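Local structure of YghZ aldo-keto reductase (Escherichia coli, 3N6Q) at residues Tyr170-Thr175 and Asp204-Leu209; His192-Asn197 and Val217-Phe222; Gly111-Leu116 and Thr149-Ala154. The protein probably reduces aldehydes or ketones to alcohols with a nicotinamide cofactor, on the TIM-barrel scaffold of the aldo-keto reductases. All blocks are in the same frame, centred on the assembly; numbering follows the deposited sequence. Where two conformers were deposited one is given.

Interaction 1: Tyr170-Thr175 and Asp204-Leu209; sequences YSPERT and DKSGLL
Pro172 and Leu208 meet where two outer helices of the TIM barrel begin. Helix 172-183 starts behind its N-cap Ser171, whose OG accepts from Arg174 N. Helix 208-214 starts behind Gly207. The buried side is tight. Pro172 turns its ring toward the other segment, and CG does most of the touching: it lies 3.5 Å from Leu208 N and 4.2 Å from Leu208 CB. Leu208 answers with its CD1 branch. Its CG is trans to the backbone N (chi1 -167°), which carries CD1 to 3.6 Å from Thr175 OG1. The Thr175 and Leu208 side chains cross at about a right angle. Thr175 OG1 also donates to Ser171 O at 2.8 Å, from above the carbonyl plane, and the same oxygen accepts from Thr175 N. His192 of strand 191-193 touches both Thr175 and Leu208 from the barrel side.

The outer side is looser. Ser206 and Gly207 are partly exposed, and less of each is buried here. Pro172 CG comes to 3.5 Å from Ser206 O. Ser206 OG accepts from Leu208 N in an ST turn, and the hydroxyl also bonds Trp202 O. With an alanine here, Leu208 N would probably lose its acceptor and Trp202 O a partner, leaving the turn freer to shift. The Leu208 N to Ser206 OG bond is 2.9 Å long, 162° at the hydrogen.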
ATOM      1  N   TYR B 170     -24.736  15.628  -0.939  1.00 16.02           N
ATOM      2  CA  TYR B 170     -24.337  16.004   0.416  1.00 14.57           C
ATOM      3  C   TYR B 170     -24.661  17.476   0.555  1.00 16.28           C
ATOM      4  O   TYR B 170     -24.350  18.246  -0.334  1.00 15.86           O
ATOM      5  CB  TYR B 170     -22.840  15.811   0.601  1.00 16.01           C
ATOM      6  CG  TYR B 170     -22.488  14.368   0.956  1.00 12.90           C
ATOM      7  CD1 TYR B 170     -22.787  13.326   0.061  1.00 16.90           C
ATOM      8  CD2 TYR B 170     -21.741  14.100   2.087  1.00 15.40           C
ATOM      9  CE1 TYR B 170     -22.445  11.967   0.376  1.00 14.58           C
ATOM     10  CE2 TYR B 170     -21.340  12.796   2.384  1.00 20.04           C
ATOM     11  CZ  TYR B 170     -21.673  11.753   1.516  1.00 15.36           C
ATOM     12  OH  TYR B 170     -21.253  10.489   1.890  1.00 15.97           O
ATOM     13  N   SER B 171     -25.266  17.850   1.679  1.00 18.03           N
ATOM     14  CA  SER B 171     -25.384  19.293   2.017  1.00 18.98           C
ATOM     15  C   SER B 171     -24.046  20.052   2.005  1.00 18.71           C
ATOM     16  O   SER B 171     -22.954  19.470   2.101  1.00 16.44           O
ATOM     17  CB  SER B 171     -26.041  19.430   3.395  1.00 17.95           C
ATOM     18  OG  SER B 171     -25.122  18.942   4.387  1.00 17.66           O
ATOM     19  N   PRO B 172     -24.113  21.410   1.975  1.00 17.53           N
ATOM     20  CA  PRO B 172     -22.892  22.186   2.161  1.00 18.40           C
ATOM     21  C   PRO B 172     -22.056  21.788   3.383  1.00 18.53           C
ATOM     22  O   PRO B 172     -20.823  21.661   3.279  1.00 19.32           O
ATOM     23  CB  PRO B 172     -23.393  23.663   2.245  1.00 18.58           C
ATOM     24  CG  PRO B 172     -24.756  23.661   1.612  1.00 15.59           C
ATOM     25  CD  PRO B 172     -25.336  22.245   1.806  1.00 19.23           C
ATOM     26  N   GLU B 173     -22.691  21.672   4.548  1.00 19.39           N
ATOM     27  CA  GLU B 173     -21.967  21.412   5.791  1.00 20.21           C
ATOM     28  C   GLU B 173     -21.309  20.016   5.706  1.00 18.82           C
ATOM     29  O   GLU B 173     -20.145  19.859   6.074  1.00 17.90           O
ATOM     30  CB  GLU B 173     -22.976  21.431   6.948  1.00 23.07           C
ATOM     31  CG  GLU B 173     -23.682  22.815   7.160  1.00 30.34           C
ATOM     32  CD  GLU B 173     -24.715  23.242   6.052  1.00 42.15           C
ATOM     33  OE1 GLU B 173     -25.380  22.382   5.371  1.00 24.94           O
ATOM     34  OE2 GLU B 173     -24.880  24.492   5.917  1.00 43.96           O
ATOM     35  N   ARG B 174     -22.076  19.015   5.254  1.00 19.31           N
ATOM     36  CA  ARG B 174     -21.502  17.649   5.073  1.00 17.93           C
ATOM     37  C   ARG B 174     -20.377  17.607   4.000  1.00 18.36           C
ATOM     38  O   ARG B 174     -19.331  16.962   4.193  1.00 17.78           O
ATOM     39  CB  ARG B 174     -22.580  16.638   4.783  1.00 17.57           C
ATOM     40  CG  ARG B 174     -23.434  16.332   6.021  1.00 18.60           C
ATOM     41  CD  ARG B 174     -24.568  15.356   5.712  1.00 18.58           C
ATOM     42  NE  ARG B 174     -25.329  14.991   6.921  1.00 22.39           N
ATOM     43  CZ  ARG B 174     -25.014  13.984   7.759  1.00 24.17           C
ATOM     44  NH1 ARG B 174     -23.844  13.346   7.660  1.00 25.81           N
ATOM     45  NH2 ARG B 174     -25.833  13.697   8.781  1.00 28.11           N
ATOM     46  N   THR B 175     -20.573  18.334   2.891  1.00 16.45           N
ATOM     47  CA  THR B 175     -19.516  18.509   1.892  1.00 15.80           C
ATOM     48  C   THR B 175     -18.259  19.081   2.487  1.00 16.05           C
ATOM     49  O   THR B 175     -17.134  18.579   2.303  1.00 13.67           O
ATOM     50  CB  THR B 175     -20.007  19.392   0.717  1.00 15.48           C
ATOM     51  OG1 THR B 175     -21.144  18.754   0.123  1.00 14.65           O
ATOM     52  CG2 THR B 175     -18.904  19.584  -0.319  1.00 16.29           C
ATOM     53  N   ASP B 204     -27.947  26.403  -5.283  1.00 23.07           N
ATOM     54  CA  ASP B 204     -27.768  27.868  -5.255  0.50 25.54           C
ATOM     55  C   ASP B 204     -28.183  28.383  -3.862  1.00 24.52           C
ATOM     56  O   ASP B 204     -27.376  28.923  -3.066  1.00 26.75           O
ATOM     57  CB  ASP B 204     -28.669  28.514  -6.357  0.50 25.50           C
ATOM     58  CG  ASP B 204     -28.184  28.225  -7.814  0.50 29.13           C
ATOM     59  OD1 ASP B 204     -27.145  27.562  -7.964  0.50 35.25           O
ATOM     60  OD2 ASP B 204     -28.834  28.671  -8.818  0.50 31.00           O
ATOM     61  N   LYS B 205     -29.430  28.114  -3.532  1.00 24.70           N
ATOM     62  CA  LYS B 205     -30.036  28.610  -2.321  1.00 25.87           C
ATOM     63  C   LYS B 205     -29.377  28.092  -1.052  1.00 26.04           C
ATOM     64  O   LYS B 205     -29.340  28.788  -0.022  1.00 23.18           O
ATOM     65  CB  LYS B 205     -31.526  28.244  -2.363  1.00 28.92           C
ATOM     66  CG  LYS B 205     -32.186  27.965  -1.024  1.00 37.57           C
ATOM     67  CD  LYS B 205     -33.659  27.562  -1.196  1.00 49.59           C
ATOM     68  CE  LYS B 205     -34.453  27.775   0.104  1.00 52.24           C
ATOM     69  NZ  LYS B 205     -35.934  27.690  -0.108  1.00 57.03           N
ATOM     70  N   SER B 206     -28.873  26.848  -1.080  1.00 20.70           N
ATOM     71  CA  SER B 206     -28.307  26.280   0.130  1.00 21.87           C
ATOM     72  C   SER B 206     -26.972  26.837   0.534  1.00 24.52           C
ATOM     73  O   SER B 206     -26.545  26.641   1.675  1.00 27.31           O
ATOM     74  CB  SER B 206     -28.111  24.763  -0.006  1.00 22.45           C
ATOM     75  OG  SER B 206     -27.175  24.518  -1.058  1.00 18.91           O
ATOM     76  N   GLY B 207     -26.237  27.369  -0.412  1.00 23.27           N
ATOM     77  CA  GLY B 207     -24.843  27.644  -0.143  1.00 25.98           C
ATOM     78  C   GLY B 207     -23.888  26.609  -0.720  1.00 25.80           C
ATOM     79  O   GLY B 207     -22.657  26.753  -0.587  1.00 24.65           O
ATOM     80  N   LEU B 208     -24.416  25.517  -1.286  1.00 23.22           N
ATOM     81  CA  LEU B 208     -23.483  24.523  -1.921  1.00 21.06           C
ATOM     82  C   LEU B 208     -22.471  25.098  -2.930  1.00 19.54           C
ATOM     83  O   LEU B 208     -21.234  24.834  -2.878  1.00 17.71           O
ATOM     84  CB  LEU B 208     -24.235  23.337  -2.555  1.00 17.35           C
ATOM     85  CG  LEU B 208     -23.233  22.215  -2.894  1.00 21.20           C
ATOM     86  CD1 LEU B 208     -22.530  21.598  -1.632  1.00 22.64           C
ATOM     87  CD2 LEU B 208     -23.916  21.137  -3.716  1.00 21.17           C
ATOM     88  N   LEU B 209     -22.951  25.946  -3.820  1.00 22.08           N
ATOM     89  CA  LEU B 209     -22.030  26.480  -4.809  1.00 23.55           C
ATOM     90  C   LEU B 209     -20.889  27.320  -4.150  1.00 21.75           C
ATOM     91  O   LEU B 209     -19.766  27.243  -4.601  1.00 22.77           O
ATOM     92  CB  LEU B 209     -22.762  27.220  -5.964  1.00 27.74           C
ATOM     93  CG  LEU B 209     -23.455  26.334  -7.055  1.00 31.76           C
ATOM     94  CD1 LEU B 209     -23.741  27.096  -8.332  1.00 40.06           C
ATOM     95  CD2 LEU B 209     -22.630  25.092  -7.441  1.00 35.92           C
TER

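Interaction 2: His192-Asn197 and Val217-Phe222; sequences HQPSYN and VGCIAF
His192 and Cys219 form a parallel bridge, and four backbone hydrogen bonds run from His192 to Tyr196 along Gly218 to Phe222. His192 N donates to Gly218 O at 2.9 Å, from well above the carbonyl plane. His192 O takes Ile220 N, nearly along the C=O axis. Farther along, Ser195 and Phe222 are bridged as well: Phe222 N gives a straight bond to Pro194 O, 2.8 Å and 172°. Tyr196 N then donates to Phe222 O in the carbonyl plane at 3.2 Å.

Gln193 and Ile220 lie side by side and point the same way, with Gln193 CB 3.6 Å from Ile220 CG2. Both side chains face the barrel interior. Strands 191-193 and 218-221 are neighbours in the parallel barrel of the TIM fold, flanked by strands 162-168 and 297-300. His192 and Cys219 point to the other face, where Leu212 of helix 208-214 covers them. Cys219 SG meets Pro194 CG there at 3.7 Å.

Gln193 stretches out fully, its CG trans to the backbone N (chi1 179°). This brings OE1 to 3.7 Å from Phe222 CD1, with amide and ring planes only 16° apart. Its NE2 makes weak hydrogen bonds to Asp61 and Tyr136. Ser195 OG lies at the edge of the Phe222 ring, in its plane, 3.5 Å from CD2. The ring also meets Trp33. Phe222 lies near the C-terminal mouth of the barrel, a position consistent with the nicotinamide site in the family. On the outer side Tyr196 CB packs on Ala221 CB. Tyr196 O is buried against that methyl and has no hydrogen-bond partner in the model.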
ATOM      1  N   HIS B 192     -18.622  17.062  -6.823  1.00 14.59           N
ATOM      2  CA  HIS B 192     -19.901  16.884  -6.172  1.00 14.94           C
ATOM      3  C   HIS B 192     -20.915  16.744  -7.301  1.00 14.54           C
ATOM      4  O   HIS B 192     -20.906  17.536  -8.288  1.00 14.33           O
ATOM      5  CB  HIS B 192     -20.216  18.119  -5.263  1.00 14.88           C
ATOM      6  CG  HIS B 192     -21.446  17.974  -4.400  1.00 14.41           C
ATOM      7  ND1 HIS B 192     -22.708  17.750  -4.915  1.00 14.95           N
ATOM      8  CD2 HIS B 192     -21.600  18.040  -3.049  1.00 13.74           C
ATOM      9  CE1 HIS B 192     -23.584  17.709  -3.928  1.00 15.33           C
ATOM     10  NE2 HIS B 192     -22.928  17.856  -2.782  1.00 14.45           N
ATOM     11  N   GLN B 193     -21.759  15.717  -7.215  1.00 13.35           N
ATOM     12  CA  GLN B 193     -22.871  15.568  -8.127  1.00 11.64           C
ATOM     13  C   GLN B 193     -24.213  15.827  -7.453  1.00 14.58           C
ATOM     14  O   GLN B 193     -24.796  14.907  -6.850  1.00 15.27           O
ATOM     15  CB  GLN B 193     -22.825  14.136  -8.768  1.00 11.53           C
ATOM     16  CG  GLN B 193     -23.933  13.868  -9.704  1.00 10.97           C
ATOM     17  CD  GLN B 193     -23.767  12.488 -10.384  1.00 16.43           C
ATOM     18  OE1 GLN B 193     -24.728  11.765 -10.523  1.00 17.98           O
ATOM     19  NE2 GLN B 193     -22.581  12.179 -10.860  1.00 15.58           N
ATOM     20  N   PRO B 194     -24.767  17.072  -7.589  1.00 14.70           N
ATOM     21  CA  PRO B 194     -26.111  17.394  -7.071  1.00 15.91           C
ATOM     22  C   PRO B 194     -27.145  17.293  -8.181  1.00 16.35           C
ATOM     23  O   PRO B 194     -26.826  17.384  -9.376  1.00 16.45           O
ATOM     24  CB  PRO B 194     -25.956  18.860  -6.611  1.00 13.56           C
ATOM     25  CG  PRO B 194     -25.041  19.446  -7.717  1.00 14.22           C
ATOM     26  CD  PRO B 194     -24.018  18.288  -7.995  1.00 16.10           C
ATOM     27  N   SER B 195     -28.409  17.145  -7.827  1.00 17.47           N
ATOM     28  CA  SER B 195     -29.451  17.363  -8.813  1.00 15.87           C
ATOM     29  C   SER B 195     -29.518  18.877  -8.923  1.00 16.39           C
ATOM     30  O   SER B 195     -29.671  19.543  -7.894  1.00 14.58           O
ATOM     31  CB  SER B 195     -30.820  16.890  -8.259  1.00 20.02           C
ATOM     32  OG  SER B 195     -30.838  15.464  -8.220  1.00 21.51           O
ATOM     33  N   TYR B 196     -29.592  19.383 -10.152  1.00 15.32           N
ATOM     34  CA  TYR B 196     -29.481  20.853 -10.384  1.00 15.06           C
ATOM     35  C   TYR B 196     -29.999  21.158 -11.777  1.00 17.63           C
ATOM     36  O   TYR B 196     -29.578  20.540 -12.750  1.00 17.50           O
ATOM     37  CB  TYR B 196     -28.000  21.250 -10.291  1.00 16.94           C
ATOM     38  CG  TYR B 196     -27.781  22.754 -10.328  1.00 14.51           C
ATOM     39  CD1 TYR B 196     -28.824  23.635 -10.038  1.00 17.54           C
ATOM     40  CD2 TYR B 196     -26.564  23.268 -10.748  1.00 19.79           C
ATOM     41  CE1 TYR B 196     -28.590  25.042 -10.012  1.00 21.00           C
ATOM     42  CE2 TYR B 196     -26.354  24.657 -10.804  1.00 22.41           C
ATOM     43  CZ  TYR B 196     -27.349  25.516 -10.404  1.00 21.96           C
ATOM     44  OH  TYR B 196     -27.112  26.899 -10.432  1.00 24.21           O
ATOM     45  N   ASN B 197     -31.018  22.013 -11.874  1.00 18.48           N
ATOM     46  CA  ASN B 197     -31.533  22.400 -13.172  1.00 20.67           C
ATOM     47  C   ASN B 197     -32.329  23.700 -12.993  1.00 21.88           C
ATOM     48  O   ASN B 197     -32.424  24.263 -11.882  1.00 19.38           O
ATOM     49  CB  ASN B 197     -32.451  21.289 -13.762  1.00 18.12           C
ATOM     50  CG  ASN B 197     -33.561  20.828 -12.790  1.00 22.63           C
ATOM     51  OD1 ASN B 197     -34.467  21.582 -12.456  1.00 22.64           O
ATOM     52  ND2 ASN B 197     -33.515  19.545 -12.393  1.00 21.47           N
ATOM     53  N   VAL B 217     -13.796  22.222  -5.477  1.00 16.78           N
ATOM     54  CA  VAL B 217     -14.470  20.947  -5.882  1.00 16.56           C
ATOM     55  C   VAL B 217     -15.316  21.214  -7.130  1.00 15.47           C
ATOM     56  O   VAL B 217     -16.054  22.235  -7.210  1.00 17.06           O
ATOM     57  CB  VAL B 217     -15.378  20.493  -4.712  1.00 15.22           C
ATOM     58  CG1 VAL B 217     -16.184  19.211  -5.055  1.00 15.15           C
ATOM     59  CG2 VAL B 217     -14.501  20.350  -3.404  1.00 12.69           C
ATOM     60  N   GLY B 218     -15.278  20.290  -8.097  1.00 14.58           N
ATOM     61  CA  GLY B 218     -16.156  20.485  -9.266  1.00 15.05           C
ATOM     62  C   GLY B 218     -17.619  20.143  -8.993  1.00 15.37           C
ATOM     63  O   GLY B 218     -17.997  19.689  -7.922  1.00 14.38           O
ATOM     64  N   CYS B 219     -18.470  20.438  -9.958  1.00 15.23           N
ATOM     65  CA  CYS B 219     -19.898  20.267  -9.810  1.00 16.13           C
ATOM     66  C   CYS B 219     -20.429  19.674 -11.123  1.00 16.72           C
ATOM     67  O   CYS B 219     -20.326  20.317 -12.190  1.00 15.60           O
ATOM     68  CB  CYS B 219     -20.579  21.648  -9.591  1.00 15.29           C
ATOM     69  SG  CYS B 219     -22.352  21.486  -9.347  1.00 18.58           S
ATOM     70  N   ILE B 220     -21.067  18.491 -11.050  1.00 15.42           N
ATOM     71  CA  ILE B 220     -21.624  17.897 -12.208  1.00 13.55           C
ATOM     72  C   ILE B 220     -23.118  17.753 -11.993  1.00 14.34           C
ATOM     73  O   ILE B 220     -23.566  17.171 -11.017  1.00 15.07           O
ATOM     74  CB  ILE B 220     -20.889  16.578 -12.648  1.00 15.77           C
ATOM     75  CG1 ILE B 220     -21.620  16.002 -13.848  1.00 15.14           C
ATOM     76  CG2 ILE B 220     -20.965  15.554 -11.480  1.00  8.78           C
ATOM     77  CD1 ILE B 220     -20.788  14.883 -14.584  1.00 17.39           C
ATOM     78  N   ALA B 221     -23.909  18.435 -12.830  1.00 12.56           N
ATOM     79  CA  ALA B 221     -25.344  18.481 -12.619  1.00 12.09           C
ATOM     80  C   ALA B 221     -26.094  17.203 -13.054  1.00 13.99           C
ATOM     81  O   ALA B 221     -26.177  16.857 -14.249  1.00 16.06           O
ATOM     82  CB  ALA B 221     -25.968  19.752 -13.360  1.00 14.67           C
ATOM     83  N   PHE B 222     -26.775  16.572 -12.088  1.00 15.38           N
ATOM     84  CA  PHE B 222     -27.601  15.381 -12.374  1.00 14.91           C
ATOM     85  C   PHE B 222     -29.026  15.856 -12.666  1.00 16.46           C
ATOM     86  O   PHE B 222     -29.504  16.865 -12.107  1.00 18.31           O
ATOM     87  CB  PHE B 222     -27.591  14.500 -11.105  1.00 16.84           C
ATOM     88  CG  PHE B 222     -28.452  13.269 -11.208  1.00 18.62           C
ATOM     89  CD1 PHE B 222     -28.047  12.195 -12.000  1.00 21.03           C
ATOM     90  CD2 PHE B 222     -29.652  13.182 -10.522  1.00 23.54           C
ATOM     91  CE1 PHE B 222     -28.834  11.045 -12.123  1.00 23.81           C
ATOM     92  CE2 PHE B 222     -30.449  12.036 -10.640  1.00 29.02           C
ATOM     93  CZ  PHE B 222     -30.027  10.955 -11.436  1.00 23.38           C
TER

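Interaction 3: Gly111-Leu116 and Thr149-Ala154; sequences GSRKYL and TASALA
The loop before helix 113-127 and its first turn lie beside helix 146-158, with the CA atoms of Gly111 and Thr149 5.6 Å apart and those of Arg113 and Ala152 5.2 Å apart. Ser112 caps the first helix: its OG accepts from Tyr115 N. Just before it, Gly111 O accepts from Thr149 OG1 at 2.8 Å. The hydroxyl comes in from the side of the carbonyl (C=O...donor angle 125°), tilted a little from its plane. A CB on Gly111 would press on that same hydroxyl.

Thr149 CG2 is trans to the backbone N, while OG1 sits beside it (chi1 -58°). The residue can therefore bond Gly111 with one branch and touch Leu116 with the other. Leu116 CD2 lies 3.8 Å from Thr149 CG2 and 3.9 Å from Ala152 CB. Leu153 CD2 is farther from it, at 4.3 Å. Arg113 runs out fully extended past Ala152 and places NH1 3.2 Å from Ser151 OG. A water lies at the guanidinium edge, in its plane. It bonds Ser151 OG and, weakly, Arg113 NH2. Ser151 has two deposited conformers, so this corner is less certain.

Glu148 of helix 146-158 accepts from Arg113 N. Leu163 of a second subunit packs on Arg113. Helices 113-127 and 146-158 are neighbouring outer helices of the TIM barrel. Helix 172-183 packs on Ala150 and Leu153 through Met178, and Phe135 of strand 132-137 touches Leu153.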
ATOM      1  N   GLY B 111     -23.446   3.896   3.910  1.00 17.39           N
ATOM      2  CA  GLY B 111     -22.118   4.515   3.767  1.00 15.93           C
ATOM      3  C   GLY B 111     -20.979   3.753   4.432  1.00 14.05           C
ATOM      4  O   GLY B 111     -19.884   4.284   4.643  1.00 12.95           O
ATOM      5  N   SER B 112     -21.240   2.511   4.807  1.00 15.29           N
ATOM      6  CA  SER B 112     -20.260   1.767   5.687  1.00 14.37           C
ATOM      7  C   SER B 112     -19.004   1.406   4.864  1.00 11.70           C
ATOM      8  O   SER B 112     -19.071   1.294   3.626  1.00 10.93           O
ATOM      9  CB  SER B 112     -20.962   0.489   6.256  1.00 15.41           C
ATOM     10  OG  SER B 112     -21.116  -0.538   5.278  1.00 13.33           O
ATOM     11  N   ARG B 113     -17.878   1.169   5.529  1.00 12.10           N
ATOM     12  CA  ARG B 113     -16.690   0.708   4.822  1.00 13.55           C
ATOM     13  C   ARG B 113     -16.970  -0.677   4.136  1.00 12.55           C
ATOM     14  O   ARG B 113     -16.525  -0.921   2.997  1.00 11.73           O
ATOM     15  CB  ARG B 113     -15.563   0.592   5.847  1.00 12.70           C
ATOM     16  CG  ARG B 113     -14.231   0.174   5.216  1.00 12.19           C
ATOM     17  CD  ARG B 113     -13.226   0.055   6.405  1.00 12.30           C
ATOM     18  NE  ARG B 113     -11.903  -0.325   5.919  1.00 14.07           N
ATOM     19  CZ  ARG B 113     -11.050   0.558   5.443  1.00 17.45           C
ATOM     20  NH1 ARG B 113     -11.411   1.854   5.465  1.00 11.98           N
ATOM     21  NH2 ARG B 113      -9.834   0.178   5.032  1.00 17.08           N
ATOM     22  N   LYS B 114     -17.689  -1.556   4.841  1.00 13.09           N
ATOM     23  CA  LYS B 114     -18.111  -2.867   4.297  1.00 13.61           C
ATOM     24  C   LYS B 114     -18.833  -2.719   2.939  1.00 12.85           C
ATOM     25  O   LYS B 114     -18.420  -3.286   1.900  1.00 13.26           O
ATOM     26  CB  LYS B 114     -19.045  -3.568   5.321  1.00 11.22           C
ATOM     27  CG  LYS B 114     -19.774  -4.807   4.756  1.00 14.41           C
ATOM     28  CD  LYS B 114     -18.802  -5.960   4.371  1.00 13.72           C
ATOM     29  CE  LYS B 114     -19.701  -7.219   3.929  1.00 16.37           C
ATOM     30  NZ  LYS B 114     -18.871  -8.489   3.755  1.00 13.18           N
ATOM     31  N   TYR B 115     -19.866  -1.872   2.911  1.00 11.97           N
ATOM     32  CA  TYR B 115     -20.632  -1.734   1.700  1.00 11.92           C
ATOM     33  C   TYR B 115     -19.872  -1.058   0.591  1.00 13.98           C
ATOM     34  O   TYR B 115     -19.843  -1.561  -0.544  1.00 12.62           O
ATOM     35  CB  TYR B 115     -21.948  -1.011   1.984  1.00 13.49           C
ATOM     36  CG  TYR B 115     -22.734  -0.580   0.778  1.00 12.97           C
ATOM     37  CD1 TYR B 115     -23.080  -1.471  -0.242  1.00 11.99           C
ATOM     38  CD2 TYR B 115     -23.247   0.730   0.716  1.00 14.47           C
ATOM     39  CE1 TYR B 115     -23.827  -1.017  -1.358  1.00 10.98           C
ATOM     40  CE2 TYR B 115     -23.985   1.183  -0.370  1.00 14.96           C
ATOM     41  CZ  TYR B 115     -24.278   0.296  -1.398  1.00 14.85           C
ATOM     42  OH  TYR B 115     -25.002   0.716  -2.500  1.00 14.43           O
ATOM     43  N   LEU B 116     -19.191   0.038   0.926  1.00 14.57           N
ATOM     44  CA  LEU B 116     -18.506   0.808  -0.113  1.00 14.15           C
ATOM     45  C   LEU B 116     -17.393  -0.048  -0.738  1.00 13.53           C
ATOM     46  O   LEU B 116     -17.242  -0.070  -1.954  1.00 11.91           O
ATOM     47  CB  LEU B 116     -17.934   2.112   0.443  1.00 14.19           C
ATOM     48  CG  LEU B 116     -18.783   3.334   0.122  1.00 17.45           C
ATOM     49  CD1 LEU B 116     -20.190   3.133   0.591  1.00 18.13           C
ATOM     50  CD2 LEU B 116     -18.128   4.602   0.841  1.00 18.58           C
ATOM     51  N   THR B 149     -16.916   6.640   6.090  1.00 12.28           N
ATOM     52  CA  THR B 149     -17.128   6.785   4.661  1.00 14.85           C
ATOM     53  C   THR B 149     -15.880   7.391   3.998  1.00 14.82           C
ATOM     54  O   THR B 149     -15.409   6.869   2.966  1.00 12.74           O
ATOM     55  CB  THR B 149     -18.363   7.645   4.417  1.00 14.82           C
ATOM     56  OG1 THR B 149     -19.493   7.027   5.060  1.00 17.47           O
ATOM     57  CG2 THR B 149     -18.655   7.778   2.916  1.00 17.79           C
ATOM     58  N   ALA B 150     -15.310   8.470   4.592  1.00 14.62           N
ATOM     59  CA  ALA B 150     -14.088   9.085   4.014  1.00 17.49           C
ATOM     60  C   ALA B 150     -12.928   8.145   3.935  1.00 16.62           C
ATOM     61  O   ALA B 150     -12.153   8.213   2.983  1.00 16.88           O
ATOM     62  CB  ALA B 150     -13.684  10.395   4.765  1.00 16.36           C
ATOM     63  N   SER B 151     -12.717   7.354   5.004  1.00 15.89           N
ATOM     64  CA  SER B 151     -11.615   6.389   5.073  0.50 14.41           C
ATOM     65  C   SER B 151     -11.783   5.350   3.984  1.00 16.26           C
ATOM     66  O   SER B 151     -10.804   4.925   3.357  1.00 14.78           O
ATOM     67  CB  SER B 151     -11.583   5.617   6.415  0.50 14.92           C
ATOM     68  OG  SER B 151     -10.459   4.726   6.421  0.50 10.63           O
ATOM     69  N   ALA B 152     -13.027   4.940   3.790  1.00 13.31           N
ATOM     70  CA  ALA B 152     -13.320   3.977   2.669  1.00 14.23           C
ATOM     71  C   ALA B 152     -12.920   4.570   1.293  1.00 13.55           C
ATOM     72  O   ALA B 152     -12.261   3.918   0.473  1.00 12.24           O
ATOM     73  CB  ALA B 152     -14.790   3.565   2.669  1.00 12.63           C
ATOM     74  N   LEU B 153     -13.400   5.767   1.003  1.00 13.71           N
ATOM     75  CA  LEU B 153     -12.960   6.453  -0.216  1.00 14.19           C
ATOM     76  C   LEU B 153     -11.430   6.547  -0.268  1.00 14.42           C
ATOM     77  O   LEU B 153     -10.852   6.299  -1.348  1.00 13.77           O
ATOM     78  CB  LEU B 153     -13.585   7.875  -0.300  1.00 13.30           C
ATOM     79  CG  LEU B 153     -15.090   7.868  -0.337  1.00 14.56           C
ATOM     80  CD1 LEU B 153     -15.582   9.393  -0.309  1.00 15.03           C
ATOM     81  CD2 LEU B 153     -15.620   7.154  -1.589  1.00 13.61           C
ATOM     82  N   ALA B 154     -10.761   6.881   0.853  1.00 14.66           N
ATOM     83  CA  ALA B 154      -9.304   6.988   0.845  1.00 15.79           C
ATOM     84  C   ALA B 154      -8.631   5.663   0.508  1.00 15.59           C
ATOM     85  O   ALA B 154      -7.647   5.630  -0.207  1.00 15.61           O
ATOM     86  CB  ALA B 154      -8.759   7.530   2.152  1.00 15.30           C
TER
HETATM   87  O   HOH W   1      -8.486   3.267   4.870  1.00 29.31           O

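In the fold
All three contacts belong to one TIM barrel. Interaction 2 joins two strands of its wall, and interactions 1 and 3 pair its outer helices. Interactions 1 and 2 alternate along the chain and touch, with centres about 11 Å apart. His192 is one piece that joins them: its NE2 hydrogen-bonds Tyr170 O at 2.9 Å, and its CE1 lies 3.5 Å from Leu208 CD2. Interaction 3 stands about 21 Å from each of the others, centre to centre. It reaches interaction 1 through Thr149 CG2, 3.9 Å from Tyr170 OH, but stays about 10 Å from interaction 2 at the nearest atoms. Of the three, interaction 2 probably lies nearest the cofactor pocket.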